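Local coordinates for protein cellulase (Uncultured bacterium, PDB 6XSO) that probably hydrolyses internal beta-1,4 linkages of cellulose and related plant polysaccharides as a broad-specificity endoglucanase of glycoside hydrolase family 5, at residues 100-103 and 104-107. Residues are numbered along the deposited sequence; the frame is centred on the assembly and turned at random.
Sequences MKRV and KEVV
One face of the R102 guanidinium is covered by V106, whose CG2 sits over the centre of the group, 3.7 Å from CZ; at the edge, in plane, lies the E105 carboxylate. R102 NH1 donates to E105 OE1 across 2.9 Å in a salt bridge with an N-H...O angle of 161°. The oxygen lies in the guanidinium plane, while NH1 meets it on the anti side, somewhat out of the carboxylate plane; the two planes stand 78° apart. With CG anti to the backbone N, beside the carbonyl carbon, and a bend at chi2 (59°), the R102 chain runs toward the next turn, bringing CD to 3.3 Å from E105 OE1. The buried guanidinium has further partners: E55 forms a salt bridge with NE, the T63 carbonyl takes NH2, and Y109 OH also bonds NH1. A leucine in place of R102 would probably leave the E105 and E55 carboxylates without this cationic partner and the T63 carbonyl without this donor. The backbone carries four i to i+4 bonds, K104 N to M100 O through V107 N to V103 O, the last at 3.0 Å. V103 CG1 and V107 CG2 meet loosely at 4.4 Å; both valines pack on F161 of helix 140-161, and V107 also touches strand 116-119. Helix 97-111 links strands 78-81 and 116-119 in a beta-alpha-beta unit of the TIM barrel; the R102 charge, probably balanced by E105 and E55, ties it to helix 51-55 and the T63 carbonyl.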
ATOM      1  N   MET A 100       6.351   4.970  17.423  1.00 28.30           N
ATOM      2  CA  MET A 100       5.688   6.020  16.663  1.00 28.89           C
ATOM      3  C   MET A 100       6.689   7.094  16.257  1.00 27.24           C
ATOM      4  O   MET A 100       6.624   7.618  15.144  1.00 28.46           O
ATOM      5  CB  MET A 100       4.539   6.614  17.485  1.00 26.59           C
ATOM      6  CG  MET A 100       3.585   7.481  16.627  1.00 29.23           C
ATOM      7  SD  MET A 100       2.592   6.593  15.392  1.00 28.13           S
ATOM      8  CE  MET A 100       1.290   5.961  16.455  1.00 28.38           C
ATOM      9  N   LYS A 101       7.612   7.432  17.158  1.00 28.17           N
ATOM     10  CA  LYS A 101       8.675   8.380  16.835  1.00 28.39           C
ATOM     11  C   LYS A 101       9.515   7.901  15.663  1.00 28.71           C
ATOM     12  O   LYS A 101       9.907   8.703  14.802  1.00 29.69           O
ATOM     13  CB  LYS A 101       9.538   8.559  18.073  1.00 32.60           C
ATOM     14  CG  LYS A 101      10.685   9.535  17.933  1.00 38.28           C
ATOM     15  CD  LYS A 101      11.327   9.822  19.298  1.00 41.51           C
ATOM     16  CE  LYS A 101      12.528  10.750  19.183  1.00 47.52           C
ATOM     17  NZ  LYS A 101      13.116  11.028  20.531  1.00 53.20           N
ATOM     18  N   ARG A 102       9.810   6.602  15.599  1.00 28.73           N
ATOM     19  CA  ARG A 102      10.631   6.103  14.496  1.00 29.34           C
ATOM     20  C   ARG A 102       9.876   6.173  13.172  1.00 26.82           C
ATOM     21  O   ARG A 102      10.439   6.575  12.148  1.00 26.93           O
ATOM     22  CB  ARG A 102      11.122   4.678  14.759  1.00 28.16           C
ATOM     23  CG  ARG A 102      11.932   4.078  13.606  1.00 28.41           C
ATOM     24  CD  ARG A 102      13.151   4.919  13.304  1.00 27.75           C
ATOM     25  NE  ARG A 102      13.828   4.440  12.110  1.00 27.36           N
ATOM     26  CZ  ARG A 102      14.661   5.172  11.379  1.00 26.34           C
ATOM     27  NH1 ARG A 102      14.920   6.426  11.723  1.00 26.63           N
ATOM     28  NH2 ARG A 102      15.234   4.651  10.309  1.00 27.01           N
ATOM     29  N   VAL A 103       8.606   5.748  13.167  1.00 26.42           N
ATOM     30  CA  VAL A 103       7.791   5.853  11.961  1.00 24.18           C
ATOM     31  C   VAL A 103       7.778   7.293  11.477  1.00 24.25           C
ATOM     32  O   VAL A 103       7.937   7.569  10.281  1.00 24.28           O
ATOM     33  CB  VAL A 103       6.367   5.333  12.224  1.00 23.77           C
ATOM     34  CG1 VAL A 103       5.522   5.518  10.966  1.00 24.14           C
ATOM     35  CG2 VAL A 103       6.382   3.866  12.653  1.00 26.39           C
ATOM     36  N   LYS A 104       7.605   8.234  12.402  1.00 26.56           N
ATOM     37  CA  LYS A 104       7.602   9.647  12.037  1.00 25.57           C
ATOM     38  C   LYS A 104       8.937  10.089  11.432  1.00 24.61           C
ATOM     39  O   LYS A 104       8.952  10.869  10.472  1.00 26.29           O
ATOM     40  CB  LYS A 104       7.227  10.483  13.260  1.00 31.22           C
ATOM     41  CG  LYS A 104       7.001  11.957  12.965  1.00 33.62           C
ATOM     42  CD  LYS A 104       6.672  12.733  14.238  1.00 33.73           C
ATOM     43  CE  LYS A 104       6.393  14.208  13.947  1.00 47.07           C
ATOM     44  NZ  LYS A 104       7.491  14.901  13.188  1.00 49.55           N
ATOM     45  N   GLU A 105      10.067   9.613  11.970  1.00 26.54           N
ATOM     46  CA  GLU A 105      11.361   9.933  11.362  1.00 23.08           C
ATOM     47  C   GLU A 105      11.414   9.505   9.898  1.00 25.31           C
ATOM     48  O   GLU A 105      11.909  10.251   9.039  1.00 26.67           O
ATOM     49  CB  GLU A 105      12.513   9.278  12.134  1.00 25.43           C
ATOM     50  CG  GLU A 105      12.784   9.916  13.491  1.00 28.79           C
ATOM     51  CD  GLU A 105      13.760   9.140  14.386  1.00 33.10           C
ATOM     52  OE1 GLU A 105      14.147   8.003  14.041  1.00 32.69           O
ATOM     53  OE2 GLU A 105      14.108   9.658  15.472  1.00 34.72           O
ATOM     54  N   VAL A 106      10.969   8.283   9.599  1.00 26.45           N
ATOM     55  CA  VAL A 106      11.053   7.802   8.226  1.00 22.88           C
ATOM     56  C   VAL A 106      10.134   8.613   7.321  1.00 24.65           C
ATOM     57  O   VAL A 106      10.511   8.978   6.197  1.00 23.81           O
ATOM     58  CB  VAL A 106      10.780   6.286   8.176  1.00 23.59           C
ATOM     59  CG1 VAL A 106      10.794   5.797   6.743  1.00 26.17           C
ATOM     60  CG2 VAL A 106      11.833   5.561   9.002  1.00 25.19           C
ATOM     61  N   VAL A 107       8.915   8.909   7.785  1.00 24.28           N
ATOM     62  CA  VAL A 107       8.017   9.775   7.021  1.00 23.28           C
ATOM     63  C   VAL A 107       8.686  11.113   6.737  1.00 21.62           C
ATOM     64  O   VAL A 107       8.629  11.623   5.608  1.00 23.33           O
ATOM     65  CB  VAL A 107       6.688   9.945   7.777  1.00 24.38           C
ATOM     66  CG1 VAL A 107       5.826  10.987   7.114  1.00 26.10           C
ATOM     67  CG2 VAL A 107       5.987   8.591   7.844  1.00 24.98           C
TER